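Local coordinates for SusD superfamily protein (Bacteroides fragilis NCTC 9343, PDB 3NQP) that probably binds glycans at the outer membrane as a SusD-type lipoprotein, handing them to a partner transporter for uptake, at residues 125-133 with 206-214; 242-250 with 260-268. All blocks are in the same frame, centred on the assembly; numbering follows the deposited sequence.

Contact 1: 125-133 with 206-214; sequences AFYYFDLYR and LMGEVYLWT
Phe129 carries this contact: its ring is a knob set among Leu206, Glu209, Val210 and Trp213 of the facing helix. Val210 CG2 lies squarely over one face, 3.5 Å from the ring centroid, a CH-pi contact. Trp213 CB and Glu209 CG come up at the ring's edge. With CG anti to the backbone N (chi1 -178°), the ring reaches across and turns its own edge to the indole face of Trp213, the planes at 89° in a T-shaped pair.

Arg133 works on two levels. Its CD methylene sits over the six-membered ring of Trp213, 3.7 Å from the centroid; then the chain bends at chi3 and lays the guanidinium nearly flat over the rim of the Phe129 face that Val210 does not cover, with Phe129 CE2 beneath its centre. There NH2 bonds Asp130 OD1 at 2.8 Å, whereas NH1 makes only a weak, long salt bridge to Glu209 OE2 (3.4 Å). One water joins NH2 to OE2 more closely. Glu209 OE1 has another partner in Tyr380, and Asp130 OD2 is bonded to His42, so the acids flanking the guanidinium are themselves positioned by a second shell. At the NE1 end of the indole, Tyr132 CE1 comes in obliquely to 3.6 Å from Trp213 NE1, on the same side of the ring plane as Arg133, and a water links that nitrogen to Tyr132 OH.

Leu206 CD2 closes the other end, against Ala125 CB and Phe126 CB. Segments 125-133 and 206-214 run roughly parallel, their axes 11.3 Å apart at closest approach and 29° from each other, inside the helical, TPR-related core of the SusD fold. Helix 163-181 touches both partners, helix 89-102 covers the back of 125-133, and helices 228-241 and 382-396 pack on 206-214.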
loop_
_atom_site.group_PDB
_atom_site.type_symbol
_atom_site.label_atom_id
_atom_site.label_comp_id
_atom_site.label_asym_id
_atom_site.label_seq_id
_atom_site.Cartn_x
_atom_site.Cartn_y
_atom_site.Cartn_z
ATOM N N ALA A 125 15.417 -3.951 3.397
ATOM C CA ALA A 125 14.338 -4.473 4.224
ATOM C C ALA A 125 12.971 -4.336 3.524
ATOM O O ALA A 125 12.134 -5.224 3.583
ATOM C CB ALA A 125 14.284 -3.729 5.578
ATOM N N PHE A 126 12.725 -3.164 2.952
ATOM C CA PHE A 126 11.463 -2.879 2.316
ATOM C C PHE A 126 11.153 -3.902 1.227
ATOM O O PHE A 126 10.066 -4.457 1.185
ATOM C CB PHE A 126 11.486 -1.472 1.738
ATOM C CG PHE A 126 10.271 -1.131 0.952
ATOM C CD1 PHE A 126 9.157 -0.626 1.584
ATOM C CD2 PHE A 126 10.250 -1.302 -0.411
ATOM C CE1 PHE A 126 8.042 -0.304 0.870
ATOM C CE2 PHE A 126 9.128 -0.981 -1.147
ATOM C CZ PHE A 126 8.015 -0.481 -0.494
ATOM N N TYR A 127 12.101 -4.109 0.328
ATOM C CA TYR A 127 11.897 -5.024 -0.761
ATOM C C TYR A 127 11.748 -6.448 -0.231
ATOM O O TYR A 127 10.854 -7.164 -0.628
ATOM C CB TYR A 127 13.058 -4.969 -1.745
ATOM C CG TYR A 127 13.044 -3.782 -2.699
ATOM C CD1 TYR A 127 11.966 -3.540 -3.563
ATOM C CD2 TYR A 127 14.129 -2.934 -2.782
ATOM C CE1 TYR A 127 11.979 -2.457 -4.479
ATOM C CE2 TYR A 127 14.155 -1.865 -3.700
ATOM C CZ TYR A 127 13.106 -1.636 -4.545
ATOM O OH TYR A 127 13.187 -0.573 -5.439
ATOM N N TYR A 128 12.611 -6.854 0.687
ATOM C CA TYR A 128 12.505 -8.224 1.181
ATOM C C TYR A 128 11.216 -8.501 1.960
ATOM O O TYR A 128 10.780 -9.644 2.027
ATOM C CB TYR A 128 13.753 -8.631 1.985
ATOM C CG TYR A 128 14.837 -9.222 1.084
ATOM C CD1 TYR A 128 14.659 -10.451 0.439
ATOM C CD2 TYR A 128 15.992 -8.549 0.859
ATOM C CE1 TYR A 128 15.639 -10.988 -0.414
ATOM C CE2 TYR A 128 17.006 -9.087 0.041
ATOM C CZ TYR A 128 16.827 -10.305 -0.589
ATOM O OH TYR A 128 17.843 -10.820 -1.392
ATOM N N PHE A 129 10.614 -7.468 2.545
ATOM C CA PHE A 129 9.369 -7.620 3.308
ATOM C C PHE A 129 8.181 -7.826 2.351
ATOM O O PHE A 129 7.280 -8.622 2.657
ATOM C CB PHE A 129 9.157 -6.424 4.248
ATOM C CG PHE A 129 7.914 -6.506 5.120
ATOM C CD1 PHE A 129 7.612 -7.635 5.850
ATOM C CD2 PHE A 129 7.058 -5.407 5.218
ATOM C CE1 PHE A 129 6.488 -7.679 6.660
ATOM C CE2 PHE A 129 5.937 -5.432 6.010
ATOM C CZ PHE A 129 5.648 -6.590 6.754
ATOM N N ASP A 130 8.168 -7.140 1.207
ATOM C CA ASP A 130 7.203 -7.480 0.139
ATOM C C ASP A 130 7.421 -8.950 -0.299
ATOM O O ASP A 130 6.444 -9.729 -0.393
ATOM C CB ASP A 130 7.300 -6.540 -1.045
ATOM C CG ASP A 130 6.408 -5.267 -0.898
ATOM O OD1 ASP A 130 5.807 -5.050 0.175
ATOM O OD2 ASP A 130 6.351 -4.495 -1.865
ATOM N N LEU A 131 8.671 -9.336 -0.567
ATOM C CA LEU A 131 8.939 -10.705 -1.019
ATOM C C LEU A 131 8.487 -11.718 0.040
ATOM O O LEU A 131 7.890 -12.745 -0.287
ATOM C CB LEU A 131 10.417 -10.900 -1.393
ATOM C CG LEU A 131 10.858 -10.171 -2.685
ATOM C CD1 LEU A 131 12.326 -10.303 -2.837
ATOM C CD2 LEU A 131 10.174 -10.665 -3.956
ATOM N N TYR A 132 8.718 -11.420 1.318
ATOM C CA TYR A 132 8.275 -12.340 2.408
ATOM C C TYR A 132 6.760 -12.456 2.493
ATOM O O TYR A 132 6.223 -13.538 2.665
ATOM C CB TYR A 132 8.846 -11.861 3.747
ATOM C CG TYR A 132 8.396 -12.537 5.001
ATOM C CD1 TYR A 132 7.207 -12.189 5.604
ATOM C CD2 TYR A 132 9.170 -13.562 5.590
ATOM C CE1 TYR A 132 6.786 -12.780 6.763
ATOM C CE2 TYR A 132 8.775 -14.163 6.790
ATOM C CZ TYR A 132 7.578 -13.761 7.380
ATOM O OH TYR A 132 7.141 -14.313 8.562
ATOM N N ARG A 133 6.048 -11.333 2.385
ATOM C CA ARG A 133 4.593 -11.379 2.459
ATOM C C ARG A 133 3.927 -12.030 1.248
ATOM O O ARG A 133 2.847 -12.615 1.349
ATOM C CB ARG A 133 4.040 -9.977 2.679
ATOM C CG ARG A 133 4.438 -9.430 4.053
ATOM C CD ARG A 133 3.769 -8.083 4.331
ATOM N NE ARG A 133 4.308 -7.056 3.477
ATOM C CZ ARG A 133 3.929 -5.794 3.501
ATOM N NH1 ARG A 133 3.016 -5.375 4.381
ATOM N NH2 ARG A 133 4.497 -4.940 2.683
ATOM N N LEU A 206 8.273 1.223 8.735
ATOM C CA LEU A 206 8.535 -0.126 8.305
ATOM C C LEU A 206 8.737 -1.042 9.498
ATOM O O LEU A 206 8.237 -2.176 9.487
ATOM C CB LEU A 206 9.730 -0.186 7.341
ATOM C CG LEU A 206 10.030 -1.517 6.669
ATOM C CD1 LEU A 206 8.798 -2.112 5.985
ATOM C CD2 LEU A 206 11.156 -1.290 5.642
HETATM N N MSE A 207 9.439 -0.605 10.532
HETATM C CA MSE A 207 9.613 -1.495 11.696
HETATM C C MSE A 207 8.273 -1.733 12.367
HETATM O O MSE A 207 7.972 -2.831 12.794
HETATM C CB MSE A 207 10.649 -0.980 12.714
HETATM C CG MSE A 207 12.037 -0.883 12.165
HETATM SE SE MSE A 207 13.312 -0.218 13.441
HETATM C CE MSE A 207 13.519 -1.860 14.388
ATOM N N GLY A 208 7.439 -0.693 12.441
ATOM C CA GLY A 208 6.100 -0.863 12.967
ATOM C C GLY A 208 5.312 -1.883 12.164
ATOM O O GLY A 208 4.604 -2.705 12.738
ATOM N N GLU A 209 5.443 -1.838 10.839
ATOM C CA GLU A 209 4.680 -2.727 9.959
ATOM C C GLU A 209 5.193 -4.171 10.076
ATOM O O GLU A 209 4.408 -5.114 10.209
ATOM C CB GLU A 209 4.765 -2.256 8.501
ATOM C CG GLU A 209 3.683 -2.788 7.581
ATOM C CD GLU A 209 3.806 -2.185 6.189
ATOM O OE1 GLU A 209 4.889 -1.735 5.780
ATOM O OE2 GLU A 209 2.808 -2.129 5.503
ATOM N N VAL A 210 6.505 -4.319 10.058
ATOM C CA VAL A 210 7.165 -5.635 10.115
ATOM C C VAL A 210 6.934 -6.325 11.475
ATOM O O VAL A 210 6.456 -7.459 11.516
ATOM C CB VAL A 210 8.677 -5.518 9.837
ATOM C CG1 VAL A 210 9.406 -6.824 10.242
ATOM C CG2 VAL A 210 8.947 -5.154 8.343
ATOM N N TYR A 211 7.192 -5.623 12.577
ATOM C CA TYR A 211 6.998 -6.199 13.909
ATOM C C TYR A 211 5.513 -6.464 14.286
ATOM O O TYR A 211 5.194 -7.479 14.925
ATOM C CB TYR A 211 7.751 -5.394 14.988
ATOM C CG TYR A 211 9.241 -5.685 14.980
ATOM C CD1 TYR A 211 10.084 -5.012 14.096
ATOM C CD2 TYR A 211 9.779 -6.619 15.808
ATOM C CE1 TYR A 211 11.401 -5.251 14.057
ATOM C CE2 TYR A 211 11.148 -6.909 15.783
ATOM C CZ TYR A 211 11.952 -6.225 14.901
ATOM O OH TYR A 211 13.287 -6.480 14.838
ATOM N N LEU A 212 4.581 -5.627 13.847
ATOM C CA LEU A 212 3.198 -5.998 14.008
ATOM C C LEU A 212 2.859 -7.283 13.252
ATOM O O LEU A 212 2.184 -8.170 13.765
ATOM C CB LEU A 212 2.233 -4.906 13.498
ATOM C CG LEU A 212 0.761 -5.270 13.698
ATOM C CD1 LEU A 212 0.354 -5.568 15.176
ATOM C CD2 LEU A 212 -0.091 -4.105 13.097
ATOM N N TRP A 213 3.272 -7.338 11.999
ATOM C CA TRP A 213 3.054 -8.521 11.173
ATOM C C TRP A 213 3.604 -9.779 11.865
ATOM O O TRP A 213 2.861 -10.740 12.052
ATOM C CB TRP A 213 3.683 -8.345 9.796
ATOM C CG TRP A 213 3.499 -9.502 8.931
ATOM C CD1 TRP A 213 4.159 -10.732 9.045
ATOM C CD2 TRP A 213 2.569 -9.648 7.840
ATOM N NE1 TRP A 213 3.698 -11.591 8.074
ATOM C CE2 TRP A 213 2.730 -10.960 7.330
ATOM C CE3 TRP A 213 1.629 -8.793 7.225
ATOM C CZ2 TRP A 213 1.990 -11.433 6.247
ATOM C CZ3 TRP A 213 0.912 -9.273 6.144
ATOM C CH2 TRP A 213 1.104 -10.577 5.665
ATOM N N THR A 214 4.864 -9.758 12.290
ATOM C CA THR A 214 5.438 -10.980 12.888
ATOM C C THR A 214 4.827 -11.281 14.259
ATOM O O THR A 214 4.848 -12.434 14.690
ATOM C CB THR A 214 6.979 -10.960 12.928
ATOM O OG1 THR A 214 7.419 -9.818 13.654
ATOM C CG2 THR A 214 7.542 -10.871 11.476
HETATM O O HOH W 1 4.682 -14.171 9.003
HETATM O O HOH W 2 5.689 -1.834 3.138
HETATM O O HOH W 3 2.790 -2.582 2.823
#

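Contact 2: 242-250 with 260-268; sequences NYNLKMLDD and KANDEIIFA
Two bonds hold the loop 242-250 to the turn at 262-265. Lys246 N donates to Asp263 O at 2.9 Å and 166°, coming from above the carbonyl plane. Two residues on, Leu248 N gives its hydrogen to a side chain instead, Glu264 OE1, at 2.8 Å; the carboxylate is carried there by an extended chain with CG anti to the backbone N (chi1 -174°), and Met247 CG lies alongside it, 3.4 Å from the same OE1. Leu245 spreads its two methyls: CD2 rests on the carbonyl oxygens of Asp263 and Ile265, while CD1 meets Ile266 CG1 at 3.6 Å. At the other end Leu248 CD1 packs on the amide of Asn262.

That amide shapes the turn itself. Asn262 OD1 accepts from Glu264 N through an in-plane lone pair (3.1 Å), an Asx turn overlapping the type I beta turn Asn262-Ile265, which leads into strand 265-269. There Ile266 and Phe267 form a classic beta bulge opposite Tyr380 of the antiparallel partner 377-381.

Farther out, Asn262 ND2 is held by Asn259 O. Glu264 is doubly salt-bridged, OE1 to Arg412 and OE2 to Arg381; Arg412 also bonds Leu248 O, and so reaches both sides of the contact. Lys195 bonds the carbonyl oxygens of Asn262 and Ile265, and Pro383 of helix 382-396 touches Met247 and Glu264.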
loop_
_atom_site.group_PDB
_atom_site.type_symbol
_atom_site.label_atom_id
_atom_site.label_comp_id
_atom_site.label_asym_id
_atom_site.label_seq_id
_atom_site.Cartn_x
_atom_site.Cartn_y
_atom_site.Cartn_z
ATOM N N ASN A 242 8.173 12.465 17.357
ATOM C CA ASN A 242 9.536 12.954 17.214
ATOM C C ASN A 242 9.858 13.596 15.861
ATOM O O ASN A 242 10.998 13.917 15.601
ATOM C CB ASN A 242 10.509 11.796 17.467
ATOM C CG ASN A 242 10.415 11.253 18.879
ATOM O OD1 ASN A 242 10.329 12.019 19.814
ATOM N ND2 ASN A 242 10.402 9.912 19.036
ATOM N N TYR A 243 8.864 13.755 14.996
ATOM C CA TYR A 243 9.116 14.192 13.625
ATOM C C TYR A 243 8.262 15.360 13.138
ATOM O O TYR A 243 8.238 15.653 11.943
ATOM C CB TYR A 243 8.965 12.983 12.656
ATOM C CG TYR A 243 9.949 11.853 12.905
ATOM C CD1 TYR A 243 11.179 11.830 12.299
ATOM C CD2 TYR A 243 9.617 10.793 13.743
ATOM C CE1 TYR A 243 12.070 10.796 12.537
ATOM C CE2 TYR A 243 10.491 9.748 13.985
ATOM C CZ TYR A 243 11.723 9.744 13.379
ATOM O OH TYR A 243 12.561 8.682 13.630
ATOM N N ASN A 244 7.526 16.003 14.036
ATOM C CA ASN A 244 6.691 17.128 13.667
ATOM C C ASN A 244 5.609 16.809 12.671
ATOM O O ASN A 244 5.190 17.682 11.928
ATOM C CB ASN A 244 7.560 18.256 13.063
ATOM C CG ASN A 244 8.561 18.803 14.046
ATOM O OD1 ASN A 244 9.771 18.806 13.785
ATOM N ND2 ASN A 244 8.071 19.220 15.207
ATOM N N LEU A 245 5.170 15.558 12.630
ATOM C CA LEU A 245 4.117 15.144 11.732
ATOM C C LEU A 245 2.737 15.585 12.245
ATOM O O LEU A 245 2.480 15.594 13.473
ATOM C CB LEU A 245 4.154 13.610 11.544
ATOM C CG LEU A 245 5.376 13.081 10.805
ATOM C CD1 LEU A 245 5.726 11.611 11.177
ATOM C CD2 LEU A 245 5.203 13.279 9.247
ATOM N N LYS A 246 1.825 15.895 11.313
ATOM C CA LYS A 246 0.456 16.257 11.677
ATOM C C LYS A 246 -0.517 15.814 10.619
ATOM O O LYS A 246 -0.216 15.935 9.463
ATOM C CB LYS A 246 0.311 17.791 11.784
ATOM C CG LYS A 246 1.311 18.483 12.705
ATOM C CD LYS A 246 0.935 19.976 12.965
ATOM C CE LYS A 246 2.016 20.938 12.476
ATOM N NZ LYS A 246 3.339 20.611 13.091
HETATM N N MSE A 247 -1.715 15.398 11.022
HETATM C CA MSE A 247 -2.797 15.082 10.079
HETATM C C MSE A 247 -3.360 16.393 9.530
HETATM O O MSE A 247 -3.520 17.340 10.282
HETATM C CB MSE A 247 -3.876 14.306 10.807
HETATM C CG MSE A 247 -4.765 13.492 9.932
HETATM SE SE MSE A 247 -5.963 12.363 10.824
HETATM C CE MSE A 247 -6.398 13.510 12.317
ATOM N N LEU A 248 -3.594 16.464 8.221
ATOM C CA LEU A 248 -4.182 17.644 7.615
ATOM C C LEU A 248 -5.669 17.725 7.940
ATOM O O LEU A 248 -6.354 16.702 8.143
ATOM C CB LEU A 248 -3.962 17.682 6.097
ATOM C CG LEU A 248 -2.556 17.503 5.531
ATOM C CD1 LEU A 248 -2.597 17.769 4.002
ATOM C CD2 LEU A 248 -1.474 18.372 6.267
ATOM N N ASP A 249 -6.184 18.945 7.998
ATOM C CA ASP A 249 -7.621 19.115 8.183
ATOM C C ASP A 249 -8.442 18.594 7.010
ATOM O O ASP A 249 -9.543 18.130 7.221
ATOM C CB ASP A 249 -7.989 20.573 8.345
ATOM C CG ASP A 249 -7.616 21.136 9.706
ATOM O OD1 ASP A 249 -7.368 20.389 10.688
ATOM O OD2 ASP A 249 -7.580 22.365 9.766
ATOM N N ASP A 250 -7.943 18.734 5.782
ATOM C CA ASP A 250 -8.709 18.351 4.573
ATOM C C ASP A 250 -8.089 17.093 3.944
ATOM O O ASP A 250 -6.969 17.113 3.501
ATOM C CB ASP A 250 -8.686 19.510 3.597
ATOM C CG ASP A 250 -9.538 19.276 2.347
ATOM O OD1 ASP A 250 -9.410 18.220 1.700
ATOM O OD2 ASP A 250 -10.277 20.203 1.943
ATOM N N LYS A 260 2.345 18.594 -2.209
ATOM C CA LYS A 260 3.155 17.402 -1.969
ATOM C C LYS A 260 4.062 17.554 -0.784
ATOM O O LYS A 260 4.387 18.661 -0.378
ATOM C CB LYS A 260 4.017 17.054 -3.212
ATOM C CG LYS A 260 3.174 16.607 -4.383
ATOM C CD LYS A 260 4.042 16.226 -5.585
ATOM C CE LYS A 260 3.187 15.691 -6.761
ATOM N NZ LYS A 260 4.177 15.039 -7.709
ATOM N N ALA A 261 4.465 16.431 -0.240
ATOM C CA ALA A 261 5.387 16.383 0.920
ATOM C C ALA A 261 4.876 17.212 2.092
ATOM O O ALA A 261 5.638 17.806 2.845
ATOM C CB ALA A 261 6.792 16.831 0.492
ATOM N N ASN A 262 3.565 17.207 2.262
ATOM C CA ASN A 262 2.918 17.882 3.405
ATOM C C ASN A 262 3.137 17.160 4.734
ATOM O O ASN A 262 3.719 16.070 4.802
ATOM C CB ASN A 262 1.446 18.038 3.114
ATOM C CG ASN A 262 0.767 16.712 2.905
ATOM O OD1 ASN A 262 0.605 15.950 3.871
ATOM N ND2 ASN A 262 0.357 16.408 1.637
ATOM N N ASP A 263 2.675 17.781 5.809
ATOM C CA ASP A 263 3.003 17.342 7.173
ATOM C C ASP A 263 2.390 15.981 7.584
ATOM O O ASP A 263 2.770 15.424 8.588
ATOM C CB ASP A 263 2.570 18.446 8.199
ATOM C CG ASP A 263 3.493 19.664 8.177
ATOM O OD1 ASP A 263 4.521 19.638 7.477
ATOM O OD2 ASP A 263 3.183 20.632 8.871
ATOM N N GLU A 264 1.426 15.467 6.833
ATOM C CA GLU A 264 0.840 14.142 7.136
ATOM C C GLU A 264 1.681 13.037 6.548
ATOM O O GLU A 264 1.590 11.891 6.956
ATOM C CB GLU A 264 -0.565 14.078 6.539
ATOM C CG GLU A 264 -1.336 12.828 6.896
ATOM C CD GLU A 264 -2.832 12.949 6.598
ATOM O OE1 GLU A 264 -3.442 14.034 6.864
ATOM O OE2 GLU A 264 -3.427 11.938 6.180
ATOM N N ILE A 265 2.472 13.353 5.531
ATOM C CA ILE A 265 3.213 12.340 4.805
ATOM C C ILE A 265 4.534 12.059 5.501
ATOM O O ILE A 265 5.188 12.975 5.978
ATOM C CB ILE A 265 3.456 12.780 3.335
ATOM C CG1 ILE A 265 2.112 12.810 2.540
ATOM C CG2 ILE A 265 4.452 11.840 2.602
ATOM C CD1 ILE A 265 2.286 13.326 1.110
ATOM N N ILE A 266 4.900 10.778 5.567
ATOM C CA ILE A 266 6.183 10.325 6.078
ATOM C C ILE A 266 7.117 9.993 4.892
ATOM O O ILE A 266 8.205 10.545 4.775
ATOM C CB ILE A 266 6.050 9.058 6.961
ATOM C CG1 ILE A 266 5.445 9.382 8.330
ATOM C CG2 ILE A 266 7.413 8.490 7.240
ATOM C CD1 ILE A 266 4.002 9.056 8.570
ATOM N N PHE A 267 6.665 9.121 4.005
ATOM C CA PHE A 267 7.427 8.789 2.800
ATOM C C PHE A 267 6.489 8.541 1.602
ATOM O O PHE A 267 5.500 7.799 1.714
ATOM C CB PHE A 267 8.391 7.603 3.023
ATOM C CG PHE A 267 9.070 7.200 1.766
ATOM C CD1 PHE A 267 10.140 7.924 1.294
ATOM C CD2 PHE A 267 8.621 6.103 1.029
ATOM C CE1 PHE A 267 10.765 7.587 0.099
ATOM C CE2 PHE A 267 9.219 5.789 -0.194
ATOM C CZ PHE A 267 10.295 6.537 -0.644
ATOM N N ALA A 268 6.788 9.204 0.472
ATOM C CA ALA A 268 6.034 9.053 -0.766
ATOM C C ALA A 268 7.004 8.887 -1.949
ATOM O O ALA A 268 8.129 9.393 -1.889
ATOM C CB ALA A 268 5.158 10.319 -1.010
#

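Going from the N terminus, helix 110-135 comes first, and contact 1 closes when helix 200-216 packs against it, bringing in the intervening helix 163-181. Only then does the chain pass through helix 228-241 into contact 2, a short closure in which 242-250 and 260-268 bracket helix 251-255. The two are in series, neither nested nor crossed. The centres of contact 1 and contact 2 lie about 22 Å apart, and the nearest atoms of contact 1 and contact 2 are about 6 Å apart, without touching. Helix 200-216 bears on both, since its start packs on Tyr243 and Ile266. Tyr380, on strand 377-381, spans them too, bonding Glu209 in contact 1 and pairing with the strand of contact 2.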